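Side-chain contacts in endo-polygalacturonase (Pectobacterium carotovorum subsp. carotovorum, PDB 1BHE), which cuts the alpha-1,4 linkages between galacturonic acid units of pectin's polygalacturonan backbone by hydrolysis, and takes part in maceration and soft rot of plant tissue: residues Pro9-Ser14 / Gly112-Gly117; Ile154-Asn157 / Asn161-Leu164; Asn174-Phe179 / Thr190-Pro195; Phe179-Gly184 / Lys232-Thr237; Asp202-Met207 / Ile212-Ser217. One frame throughout, in Å; residues are numbered along the deposited sequence.

Contact 1. Residues Pro9-Ser14 / Gly112-Gly117; sequences PKTPSS and GIYGPG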
# COMPACT_ATOMS: atom_id res chain seq x y z
N PRO A 9 17.20 8.31 -0.87
CA PRO A 9 17.72 7.72 0.34
C PRO A 9 19.14 7.19 0.17
O PRO A 9 19.55 6.80 -0.93
CB PRO A 9 16.78 6.54 0.61
CG PRO A 9 15.50 6.94 -0.05
CD PRO A 9 15.96 7.63 -1.32
N LYS A 10 19.89 7.14 1.25
CA LYS A 10 21.24 6.59 1.26
C LYS A 10 21.21 5.37 2.18
O LYS A 10 20.59 5.46 3.25
CB LYS A 10 22.27 7.60 1.76
CG LYS A 10 22.44 8.81 0.87
CD LYS A 10 23.81 9.45 1.10
CE LYS A 10 23.84 10.87 0.55
NZ LYS A 10 23.69 10.88 -0.93
N THR A 11 21.79 4.24 1.78
CA THR A 11 21.71 3.08 2.68
C THR A 11 22.67 3.20 3.85
O THR A 11 23.84 3.53 3.68
CB THR A 11 22.03 1.80 1.93
OG1 THR A 11 21.33 1.83 0.67
CG2 THR A 11 21.67 0.53 2.67
N PRO A 12 22.17 2.90 5.04
CA PRO A 12 22.97 2.92 6.25
C PRO A 12 24.08 1.88 6.24
O PRO A 12 24.01 0.85 5.56
CB PRO A 12 22.00 2.60 7.37
CG PRO A 12 20.63 2.73 6.80
CD PRO A 12 20.77 2.50 5.32
N SER A 13 25.12 2.16 7.03
CA SER A 13 26.22 1.20 7.18
C SER A 13 25.70 0.10 8.10
O SER A 13 24.74 0.34 8.86
CB SER A 13 27.46 1.88 7.75
OG SER A 13 27.32 2.07 9.16
N SER A 14 26.25 -1.10 8.02
CA SER A 14 25.75 -2.20 8.83
C SER A 14 26.31 -2.20 10.24
O SER A 14 27.49 -1.87 10.44
CB SER A 14 26.11 -3.54 8.15
OG SER A 14 27.53 -3.64 8.12
N GLY A 112 14.24 2.15 8.91
CA GLY A 112 14.07 1.90 7.48
C GLY A 112 14.36 0.47 7.05
O GLY A 112 14.86 -0.34 7.82
N ILE A 113 13.97 0.15 5.83
CA ILE A 113 14.15 -1.17 5.21
C ILE A 113 14.78 -0.95 3.84
O ILE A 113 14.28 -0.15 3.05
CB ILE A 113 12.81 -1.89 5.08
CG1 ILE A 113 12.26 -2.31 6.46
CG2 ILE A 113 12.90 -3.12 4.17
CD1 ILE A 113 10.79 -2.69 6.42
N TYR A 114 15.93 -1.57 3.60
CA TYR A 114 16.73 -1.35 2.40
C TYR A 114 17.04 -2.65 1.67
O TYR A 114 17.26 -3.67 2.33
CB TYR A 114 18.07 -0.68 2.79
CG TYR A 114 17.90 0.67 3.46
CD1 TYR A 114 17.60 0.77 4.82
CD2 TYR A 114 17.99 1.84 2.73
CE1 TYR A 114 17.36 2.00 5.41
CE2 TYR A 114 17.78 3.08 3.32
CZ TYR A 114 17.46 3.15 4.66
OH TYR A 114 17.25 4.38 5.24
N GLY A 115 17.08 -2.63 0.34
CA GLY A 115 17.46 -3.79 -0.46
C GLY A 115 18.87 -3.63 -1.03
O GLY A 115 19.75 -3.13 -0.34
N PRO A 116 19.11 -4.19 -2.21
CA PRO A 116 18.11 -4.69 -3.11
C PRO A 116 17.70 -6.14 -3.06
O PRO A 116 17.22 -6.68 -4.06
CB PRO A 116 18.71 -4.37 -4.50
CG PRO A 116 20.17 -4.61 -4.28
CD PRO A 116 20.45 -4.17 -2.87
N GLY A 117 17.77 -6.74 -1.89
CA GLY A 117 17.21 -8.06 -1.64
C GLY A 117 15.68 -8.00 -1.70
O GLY A 117 15.07 -7.00 -2.05
O HOH W 1 18.27 6.73 4.05
O HOH W 2 19.64 -0.19 -0.62

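Contact 2. Residues Ile154-Asn157 / Asn161-Leu164; sequences IQIN and NFTL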
# COMPACT_ATOMS: atom_id res chain seq x y z
N ILE A 154 4.64 -5.30 5.86
CA ILE A 154 5.29 -4.23 6.63
C ILE A 154 4.21 -3.35 7.25
O ILE A 154 3.40 -2.82 6.51
CB ILE A 154 6.22 -3.39 5.73
CG1 ILE A 154 7.46 -4.19 5.28
CG2 ILE A 154 6.67 -2.10 6.40
CD1 ILE A 154 8.14 -3.56 4.07
N GLN A 155 4.22 -3.23 8.56
CA GLN A 155 3.25 -2.41 9.28
C GLN A 155 3.99 -1.35 10.09
O GLN A 155 4.81 -1.68 10.94
CB GLN A 155 2.41 -3.31 10.20
CG GLN A 155 1.46 -2.55 11.11
CD GLN A 155 0.21 -2.06 10.40
OE1 GLN A 155 -0.38 -2.73 9.55
NE2 GLN A 155 -0.21 -0.85 10.75
N ILE A 156 3.76 -0.09 9.80
CA ILE A 156 4.44 1.02 10.46
C ILE A 156 3.44 1.91 11.19
O ILE A 156 2.52 2.44 10.57
CB ILE A 156 5.24 1.86 9.44
CG1 ILE A 156 6.18 0.99 8.59
CG2 ILE A 156 6.04 2.94 10.17
CD1 ILE A 156 6.42 1.55 7.20
N ASN A 157 3.59 2.04 12.51
CA ASN A 157 2.64 2.79 13.31
C ASN A 157 3.28 3.93 14.10
O ASN A 157 4.38 3.78 14.62
CB ASN A 157 2.00 1.87 14.37
CG ASN A 157 1.29 0.65 13.81
OD1 ASN A 157 0.79 0.66 12.70
ND2 ASN A 157 1.24 -0.43 14.56
N ASN A 161 9.58 9.85 9.83
CA ASN A 161 10.64 9.71 8.83
C ASN A 161 11.17 8.30 8.65
O ASN A 161 12.33 7.96 8.88
CB ASN A 161 11.74 10.74 9.14
CG ASN A 161 11.25 12.17 8.96
OD1 ASN A 161 10.29 12.46 8.23
ND2 ASN A 161 11.90 13.11 9.64
N PHE A 162 10.28 7.42 8.18
CA PHE A 162 10.58 6.02 7.89
C PHE A 162 10.99 5.93 6.42
O PHE A 162 10.41 6.64 5.60
CB PHE A 162 9.36 5.13 8.13
CG PHE A 162 9.66 3.66 8.05
CD1 PHE A 162 9.65 2.99 6.84
CD2 PHE A 162 9.98 2.95 9.19
CE1 PHE A 162 9.96 1.63 6.78
CE2 PHE A 162 10.30 1.60 9.14
CZ PHE A 162 10.28 0.94 7.93
N THR A 163 11.96 5.09 6.09
CA THR A 163 12.43 4.96 4.71
C THR A 163 12.29 3.53 4.20
O THR A 163 12.64 2.59 4.90
CB THR A 163 13.93 5.34 4.62
OG1 THR A 163 14.08 6.72 4.96
CG2 THR A 163 14.46 5.11 3.20
N LEU A 164 11.81 3.37 2.98
CA LEU A 164 11.69 2.09 2.29
C LEU A 164 12.44 2.29 0.96
O LEU A 164 11.93 3.04 0.13
CB LEU A 164 10.24 1.77 1.97
CG LEU A 164 9.64 0.39 2.11
CD1 LEU A 164 8.53 0.16 1.09
CD2 LEU A 164 10.64 -0.75 2.09

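Contact 3. Residues Asn174-Phe179 / Thr190-Pro195; sequences NFHVVF and TTIKTP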
# COMPACT_ATOMS: atom_id res chain seq x y z
N ASN A 174 -1.30 -10.17 2.88
CA ASN A 174 -2.28 -9.08 3.04
C ASN A 174 -1.68 -7.82 2.43
O ASN A 174 -0.94 -7.95 1.44
CB ASN A 174 -2.60 -8.95 4.52
CG ASN A 174 -3.82 -8.17 4.94
OD1 ASN A 174 -3.94 -6.98 4.68
ND2 ASN A 174 -4.74 -8.84 5.64
N PHE A 175 -1.99 -6.63 2.94
CA PHE A 175 -1.39 -5.42 2.37
C PHE A 175 0.13 -5.51 2.47
O PHE A 175 0.64 -6.08 3.43
CB PHE A 175 -1.92 -4.18 3.10
CG PHE A 175 -3.40 -3.94 2.99
CD1 PHE A 175 -4.24 -4.74 2.25
CD2 PHE A 175 -3.95 -2.84 3.65
CE1 PHE A 175 -5.60 -4.49 2.18
CE2 PHE A 175 -5.30 -2.58 3.58
CZ PHE A 175 -6.13 -3.40 2.84
N HIS A 176 0.85 -4.94 1.49
CA HIS A 176 2.30 -4.99 1.50
C HIS A 176 2.91 -4.01 2.50
O HIS A 176 3.75 -4.38 3.32
CB HIS A 176 2.88 -4.69 0.11
CG HIS A 176 2.60 -5.74 -0.92
ND1 HIS A 176 1.35 -5.93 -1.47
CD2 HIS A 176 3.42 -6.63 -1.52
CE1 HIS A 176 1.41 -6.92 -2.36
NE2 HIS A 176 2.65 -7.36 -2.41
N VAL A 177 2.55 -2.73 2.36
CA VAL A 177 3.10 -1.68 3.21
C VAL A 177 1.98 -0.76 3.72
O VAL A 177 1.17 -0.24 2.96
CB VAL A 177 4.12 -0.77 2.49
CG1 VAL A 177 4.73 0.24 3.46
CG2 VAL A 177 5.24 -1.53 1.80
N VAL A 178 1.95 -0.56 5.04
CA VAL A 178 0.98 0.31 5.69
C VAL A 178 1.74 1.30 6.57
O VAL A 178 2.59 0.90 7.35
CB VAL A 178 -0.03 -0.46 6.56
CG1 VAL A 178 -0.90 0.50 7.38
CG2 VAL A 178 -0.93 -1.38 5.73
N PHE A 179 1.43 2.58 6.41
CA PHE A 179 2.05 3.64 7.20
C PHE A 179 0.91 4.36 7.94
O PHE A 179 0.22 5.19 7.34
CB PHE A 179 2.81 4.63 6.31
CG PHE A 179 3.60 5.66 7.07
CD1 PHE A 179 4.74 5.30 7.78
CD2 PHE A 179 3.20 6.98 7.08
CE1 PHE A 179 5.46 6.25 8.49
CE2 PHE A 179 3.92 7.93 7.78
CZ PHE A 179 5.05 7.57 8.49
N THR A 190 11.05 1.19 -4.84
CA THR A 190 10.41 0.05 -4.19
C THR A 190 9.71 -0.76 -5.28
O THR A 190 8.97 -0.17 -6.08
CB THR A 190 9.39 0.48 -3.13
OG1 THR A 190 10.08 1.05 -2.00
CG2 THR A 190 8.58 -0.70 -2.62
N THR A 191 9.99 -2.05 -5.34
CA THR A 191 9.31 -2.91 -6.31
C THR A 191 8.32 -3.80 -5.56
O THR A 191 8.72 -4.43 -4.59
CB THR A 191 10.31 -3.77 -7.11
OG1 THR A 191 11.10 -2.88 -7.91
CG2 THR A 191 9.58 -4.74 -8.03
N ILE A 192 7.07 -3.81 -5.99
CA ILE A 192 6.05 -4.66 -5.39
C ILE A 192 5.50 -5.57 -6.50
O ILE A 192 5.08 -5.06 -7.54
CB ILE A 192 4.90 -3.87 -4.74
CG1 ILE A 192 5.34 -3.35 -3.37
CG2 ILE A 192 3.63 -4.71 -4.55
CD1 ILE A 192 4.52 -2.17 -2.87
N LYS A 193 5.51 -6.88 -6.26
CA LYS A 193 5.00 -7.81 -7.26
C LYS A 193 4.27 -8.98 -6.60
O LYS A 193 4.84 -9.83 -5.93
CB LYS A 193 6.11 -8.33 -8.17
CG LYS A 193 5.65 -9.20 -9.32
CD LYS A 193 4.64 -8.53 -10.24
CE LYS A 193 4.22 -9.50 -11.35
NZ LYS A 193 3.42 -8.83 -12.41
N THR A 194 2.97 -8.99 -6.83
CA THR A 194 2.04 -9.99 -6.32
C THR A 194 1.00 -10.23 -7.41
O THR A 194 0.64 -9.31 -8.14
CB THR A 194 1.40 -9.49 -5.01
OG1 THR A 194 2.36 -9.68 -3.95
CG2 THR A 194 0.13 -10.21 -4.62
N PRO A 195 0.58 -11.47 -7.60
CA PRO A 195 -0.36 -11.83 -8.65
C PRO A 195 -1.62 -10.99 -8.64
O PRO A 195 -2.23 -10.69 -7.61
CB PRO A 195 -0.65 -13.30 -8.40
CG PRO A 195 0.53 -13.82 -7.66
CD PRO A 195 1.02 -12.66 -6.82

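Contact 4. Residues Phe179-Gly184 / Lys232-Thr237; sequences FSDGDG and KGRAET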
# COMPACT_ATOMS: atom_id res chain seq x y z
N PHE A 179 1.43 2.58 6.41
CA PHE A 179 2.05 3.64 7.20
C PHE A 179 0.91 4.36 7.94
O PHE A 179 0.22 5.19 7.34
CB PHE A 179 2.81 4.63 6.31
CG PHE A 179 3.60 5.66 7.07
CD1 PHE A 179 4.74 5.30 7.78
CD2 PHE A 179 3.20 6.98 7.08
CE1 PHE A 179 5.46 6.25 8.49
CE2 PHE A 179 3.92 7.93 7.78
CZ PHE A 179 5.05 7.57 8.49
N SER A 180 0.70 4.00 9.20
CA SER A 180 -0.43 4.50 9.97
C SER A 180 -0.11 5.49 11.08
O SER A 180 0.79 5.28 11.88
CB SER A 180 -1.15 3.33 10.69
OG SER A 180 -1.65 2.41 9.74
N ASP A 181 -0.93 6.52 11.19
CA ASP A 181 -0.84 7.54 12.21
C ASP A 181 0.58 8.07 12.42
O ASP A 181 1.05 8.25 13.55
CB ASP A 181 -1.40 6.99 13.54
CG ASP A 181 -2.73 6.29 13.35
OD1 ASP A 181 -3.73 6.92 12.95
OD2 ASP A 181 -2.78 5.07 13.60
N GLY A 182 1.24 8.39 11.30
CA GLY A 182 2.61 8.86 11.36
C GLY A 182 2.84 10.12 10.54
O GLY A 182 1.94 10.72 9.96
N ASP A 183 4.13 10.48 10.46
CA ASP A 183 4.54 11.67 9.73
C ASP A 183 5.91 11.47 9.10
O ASP A 183 6.91 11.41 9.80
CB ASP A 183 4.58 12.82 10.74
CG ASP A 183 4.95 14.18 10.19
OD1 ASP A 183 5.54 14.30 9.10
OD2 ASP A 183 4.65 15.17 10.90
N GLY A 184 5.94 11.40 7.77
CA GLY A 184 7.24 11.26 7.09
C GLY A 184 7.48 9.81 6.69
O GLY A 184 7.87 8.98 7.51
N LYS A 232 -12.03 8.38 10.75
CA LYS A 232 -12.72 9.20 11.75
C LYS A 232 -12.09 9.02 13.12
O LYS A 232 -11.78 7.90 13.52
CB LYS A 232 -14.21 8.82 11.82
CG LYS A 232 -15.07 9.93 12.42
CD LYS A 232 -16.55 9.53 12.45
CE LYS A 232 -16.91 8.83 13.75
NZ LYS A 232 -18.30 9.15 14.19
N GLY A 233 -11.82 10.12 13.82
CA GLY A 233 -11.24 10.07 15.15
C GLY A 233 -9.72 9.94 15.15
O GLY A 233 -9.12 9.74 16.20
N ARG A 234 -9.11 9.99 13.98
CA ARG A 234 -7.66 9.89 13.83
C ARG A 234 -7.18 11.08 13.00
O ARG A 234 -8.00 11.88 12.54
CB ARG A 234 -7.23 8.57 13.21
CG ARG A 234 -7.26 7.39 14.18
CD ARG A 234 -7.41 6.06 13.44
NE ARG A 234 -6.23 5.73 12.66
CZ ARG A 234 -6.12 4.65 11.89
NH1 ARG A 234 -7.12 3.78 11.80
NH2 ARG A 234 -5.01 4.42 11.19
N ALA A 235 -5.87 11.20 12.84
CA ALA A 235 -5.30 12.32 12.10
C ALA A 235 -5.77 12.44 10.66
O ALA A 235 -6.10 11.47 9.98
CB ALA A 235 -3.78 12.25 12.13
N GLU A 236 -5.68 13.67 10.15
CA GLU A 236 -5.93 13.90 8.74
C GLU A 236 -4.75 13.35 7.93
O GLU A 236 -3.63 13.28 8.44
CB GLU A 236 -6.10 15.39 8.41
CG GLU A 236 -7.40 15.93 8.99
CD GLU A 236 -7.48 17.44 9.03
OE1 GLU A 236 -6.51 18.12 8.63
OE2 GLU A 236 -8.52 17.95 9.50
N THR A 237 -5.03 12.94 6.71
CA THR A 237 -3.98 12.48 5.81
C THR A 237 -3.67 13.65 4.89
O THR A 237 -4.54 14.09 4.15
CB THR A 237 -4.44 11.26 4.98
OG1 THR A 237 -4.53 10.14 5.87
CG2 THR A 237 -3.47 10.96 3.85
O HOH W 3 -3.97 9.35 14.06

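Contact 5. Residues Asp202-Met207 / Ile212-Ser217; sequences DGIDPM and ITIAYS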
# COMPACT_ATOMS: atom_id res chain seq x y z
N ASP A 202 -3.22 -4.74 -1.13
CA ASP A 202 -2.86 -3.35 -1.41
C ASP A 202 -1.34 -3.20 -1.35
O ASP A 202 -0.70 -3.84 -0.50
CB ASP A 202 -3.49 -2.37 -0.43
CG ASP A 202 -4.99 -2.21 -0.55
OD1 ASP A 202 -5.65 -2.95 -1.30
OD2 ASP A 202 -5.54 -1.32 0.13
N GLY A 203 -0.81 -2.35 -2.22
CA GLY A 203 0.63 -2.14 -2.28
C GLY A 203 1.14 -1.27 -1.14
O GLY A 203 1.81 -1.77 -0.23
N ILE A 204 0.92 0.03 -1.22
CA ILE A 204 1.36 0.98 -0.21
C ILE A 204 0.19 1.87 0.21
O ILE A 204 -0.31 2.64 -0.61
CB ILE A 204 2.51 1.90 -0.67
CG1 ILE A 204 3.74 1.10 -1.11
CG2 ILE A 204 2.88 2.83 0.48
CD1 ILE A 204 4.87 1.95 -1.66
N ASP A 205 -0.19 1.82 1.48
CA ASP A 205 -1.32 2.57 1.99
C ASP A 205 -1.01 3.45 3.21
O ASP A 205 -1.01 2.97 4.35
CB ASP A 205 -2.45 1.65 2.45
CG ASP A 205 -3.15 0.76 1.47
OD1 ASP A 205 -2.83 0.72 0.27
OD2 ASP A 205 -4.11 0.05 1.88
N PRO A 206 -0.90 4.75 2.99
CA PRO A 206 -0.83 5.73 4.07
C PRO A 206 -2.20 5.80 4.73
O PRO A 206 -3.21 5.89 4.02
CB PRO A 206 -0.44 7.03 3.39
CG PRO A 206 -0.10 6.67 1.98
CD PRO A 206 -0.91 5.42 1.67
N MET A 207 -2.28 5.71 6.05
CA MET A 207 -3.53 5.71 6.80
C MET A 207 -3.49 6.76 7.91
O MET A 207 -2.75 6.61 8.88
CB MET A 207 -3.77 4.34 7.45
CG MET A 207 -4.06 3.21 6.48
SD MET A 207 -4.34 1.63 7.32
CE MET A 207 -4.60 0.58 5.89
N ILE A 212 4.16 12.12 2.87
CA ILE A 212 4.47 10.88 2.18
C ILE A 212 5.01 11.09 0.77
O ILE A 212 4.42 11.83 -0.02
CB ILE A 212 3.17 10.05 1.99
CG1 ILE A 212 2.35 9.92 3.27
CG2 ILE A 212 3.51 8.68 1.40
CD1 ILE A 212 3.05 9.29 4.44
N THR A 213 6.07 10.35 0.43
CA THR A 213 6.59 10.38 -0.93
C THR A 213 6.72 8.95 -1.45
O THR A 213 7.35 8.11 -0.80
CB THR A 213 7.97 11.06 -1.05
OG1 THR A 213 7.81 12.47 -0.86
CG2 THR A 213 8.60 10.84 -2.42
N ILE A 214 6.13 8.68 -2.61
CA ILE A 214 6.30 7.38 -3.27
C ILE A 214 6.90 7.72 -4.65
O ILE A 214 6.22 8.39 -5.44
CB ILE A 214 5.02 6.56 -3.39
CG1 ILE A 214 4.44 6.21 -2.01
CG2 ILE A 214 5.30 5.28 -4.18
CD1 ILE A 214 3.06 5.59 -2.02
N ALA A 215 8.16 7.37 -4.88
CA ALA A 215 8.81 7.76 -6.13
C ALA A 215 9.71 6.70 -6.74
O ALA A 215 10.26 5.82 -6.06
CB ALA A 215 9.65 9.02 -5.89
N TYR A 216 9.82 6.71 -8.07
CA TYR A 216 10.66 5.79 -8.81
C TYR A 216 10.42 4.33 -8.43
O TYR A 216 11.36 3.54 -8.34
CB TYR A 216 12.14 6.18 -8.61
CG TYR A 216 12.44 7.55 -9.19
CD1 TYR A 216 12.54 7.73 -10.56
CD2 TYR A 216 12.58 8.65 -8.35
CE1 TYR A 216 12.80 8.99 -11.09
CE2 TYR A 216 12.83 9.91 -8.87
CZ TYR A 216 12.95 10.06 -10.24
OH TYR A 216 13.20 11.32 -10.76
N SER A 217 9.17 3.98 -8.22
CA SER A 217 8.79 2.64 -7.80
C SER A 217 7.93 1.94 -8.85
O SER A 217 7.45 2.54 -9.80
CB SER A 217 8.08 2.73 -6.44
OG SER A 217 8.98 3.21 -5.45

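Contact 1. Residues Pro9-Ser14 / Gly112-Gly117
Thr11 sets OG1 beside its backbone N (chi1 -45°) and CG2 opposite it, while Tyr114 holds its ring on the side of its N (chi1 -61°); with these torsions the methyl lies against the root of the tyrosine and the ring extends under Pro12. The setting is the outside of a right-handed parallel beta-helix, where the extended chain 9-14, just ahead of strand 14-19, passes over strand 112-114. Its contact with that strand is made with Tyr114, whose side chain points outward, whereas neighbouring Ile113 faces the core.

The main piece is a CH-pi contact. Pro12 CD sits over the middle of one face of the Tyr114 ring, 3.4 Å from the ring centroid and only 11° off the normal. The proline's next carbon, CG, leans over one side of the same ring and comes 3.6 Å from Tyr114 CE1. Thr11 CG2 slides past in the opposite sense and lies 3.8 Å from Tyr114 CB. Ser64 and Leu66 of strand 64-67, and Thr163 and Tyr165 of strand 162-165, also pack on the tyrosine, so that it sits between its two strand neighbours and the N-terminal chain.

Polar contact between the segments runs through water. One water gives a proton to Lys10 O at 2.8 Å and is also hydrogen-bonded to Tyr114 OH at 2.8 Å, which ties down the far end of the ring. Just past the strand, before the cis peptide to Pro116, a second water is hydrogen-bonded to Thr11 OG1 at 2.9 Å and donates to Gly115 O at 3.0 Å.

Contact 2. Residues Ile154-Asn157 / Asn161-Leu164
Ile156 and Phe162 make the CH-pi part of this contact. The terminal methyl CD1 of the isoleucine lies over one face of the phenylalanine ring, 3.7 Å from its centroid and 20° off the normal. It is shifted toward the rim, and Ile156 CD1 is 3.6 Å from Phe162 CD1. The other branch stays on the same face but nearer the opposite rim, with Ile156 CG2 4.1 Å from Phe162 CD2. Phe162 extends its ring opposite its own backbone N (chi1 -171°), which carries it inward to meet the isoleucine.

Purely aliphatic packing is looser. Ile154 CD1 approaches Leu164 CD2 to 4.3 Å, and Ile113 packs on both residues. Leu164 keeps both of its side-chain torsions well away from staggered values, which may reflect the fit to its neighbours.

The two segments are strands on different faces of one coil of the right-handed parallel beta-helix, joined by the short turn 158-160, with the chain turning its corner at Asn161, and their side chains meet inside the coil. The next coil continues the same apolar filling: Phe179 packs on Ile156, and Phe185 touches both Ile156 and Phe162.

The side-chain hydrogen bonds are on the outer side of strand 154-157. Gln155 NE2 donates to Asn157 OD1 over 2.7 Å with an N-H...O angle of 167°. The acceptor lies practically in the amide plane of the glutamine, and the N-H arrives in the carbonyl plane of Asn157 on a lone pair. Gln155 OE1 is held in turn by Arg152 NH1, which fixes which way round the amide sits.

Contact 3. Residues Asn174-Phe179 / Thr190-Pro195
The imidazole of His176 has Ile192 over one face and Thr194 at its edge. Ile192 CG2 stands over the centre of the ring, 3.6 Å from the centroid and 14° off the normal, a CH-pi contact in which its closest ring atom is His176 NE2 at 3.5 Å. The methyl gets there because Ile192 sets CG2 opposite its backbone N and swings the longer CG1 branch to the other side (chi1 -78°). Thr194 reaches toward His176, arriving at the ring edge: its CB lies in the ring plane, and its hydroxyl OG1 is hydrogen-bonded to His176 NE2 at 2.8 Å. Either atom could be the donor, and the bond is bent, at 141°. Beside it, Thr194 OG1 is 3.3 Å from His176 CE1.

This buried group lies within the right-handed parallel beta-helix, where the loop leading into strand 177-180 faces the end of strand 183-193 across one coil. The ring is fixed at both nitrogens, since His176 ND1 is hydrogen-bonded to Asp202 O. Thr194 OG1 also bonds to Ser172 N, which leaves the threonine, like the histidine, little freedom to rotate. The histidine side chain lies about 8 Å from that of Asp223, the predicted proton donor, and so belongs to the surroundings of the active site.

Before the histidine, Asn174 curls its side chain toward the following peptide: Asn174 OD1 accepts from Phe175 N at 2.6 Å on a lone pair in the carbonyl plane, while Asn174 ND2 bonds to Thr150 OG1. Phe175 receives Val178 CG2 at its ring edge, in plane.

Contact 4. Residues Phe179-Gly184 / Lys232-Thr237
Asp181 and Arg234 carry this contact almost by themselves, through a salt bridge near the surface of the protein. Arg234 NE donates to Asp181 OD1 over 2.8 Å with an N-H...O angle of 158°. The oxygen lies close to the guanidinium plane and receives the N-H on its syn lone pair, the side facing OD2. A second, weak bond runs from Arg234 NH2 to the same Asp181 OD1 at 3.3 Å. The two side chains cross at about a right angle and their flat groups are turned 58° apart, so the pair is not the flat, two-oxygen form of such a bridge: one oxygen takes both N-H groups. A bend at chi3 (68°) turns the end of the arginine chain to bring NE against the aspartate.

Asp181 OD1 has a third donor in a water at 2.7 Å, and that water accepts from Ala235 N at 2.9 Å. The carboxylate thus reaches both the side chain of Arg234 and the backbone just after it. Three donors on one oxygen would be expected to stabilise the negative charge.

Ser180 plays a smaller part, its CB lying 4.0 Å from Arg234 NH2. Tyr231 makes a cation-pi contact with the guanidinium, and Ser208, from the coil between, touches both Asp181 and Arg234.

Asp181 stands at the corner between strands 177-180 and 183-193, and Arg234 in the longer loop from strand 226-230 to strand 237-243. The bridge therefore spans two coils and links turn loops along the edge of the right-handed parallel beta-helix.

Contact 5. Residues Asp202-Met207 / Ile212-Ser217
Ser217 OG has two hydrogen-bond partners, just beyond the place where Ile204 and Ile214 meet: it donates to Ala215 O at 3.0 Å and accepts from Thr190 N on the preceding coil. The first bond reaches the carbonyl from above its plane, 57° out of it, and so bypasses the lone pairs. With Tyr216 between the two residues, this small loop closes the end of strand 210-215.

Across the interior the contact is wholly apolar. Ile204 and Ile214 reach toward each other tip to tip, with Ile204 CG2 3.7 Å from Ile214 CD1. The longer branch of Ile204 joins in, its CD1 being 4.1 Å from Ile214 CD1. Two residues on from Ile204 and two back from Ile214, Pro206 and Ile212 pass at a slant. Pro206 CB is 4.0 Å from Ile212 CG1, and Pro206 CG lies 4.2 Å from Ile212 CG2. All four side chains are buried.

Ile204 and Pro206 point inward, while Asp202 and Asp205 use the other side of their segment; Asp202 touches Asp223, the predicted proton donor.

The pair of strands forms two faces of one coil of the right-handed parallel beta-helix. Strand 204-207 runs parallel between strands 177-180 and 226-230, and strand 210-215 between strands 183-193 and 237-243; Phe179 and Phe185 of the preceding coil pack on Ile212, and Val226 of the following coil packs on Ile214.

From the N terminus, contact 1 closes the longest loop, bringing the chain ahead of strand 14-19 back over strand 112-114. Contact 2 follows in series and closes the short corner 158-160 within one coil; it touches contact 1 where strands 112-114 and 162-165 pair. Contact 3 closes the next coil, from 174-179 to 190-195. Contact 4 crosses it, sharing Phe179, and reaches two coils onward to 232-237. Contact 5 falls wholly within the span of contact 4, on the coil between. Contacts 2, 3 and 5 thus fill successive coils of the beta-helix, while contacts 1 and 4 join segments on its outside.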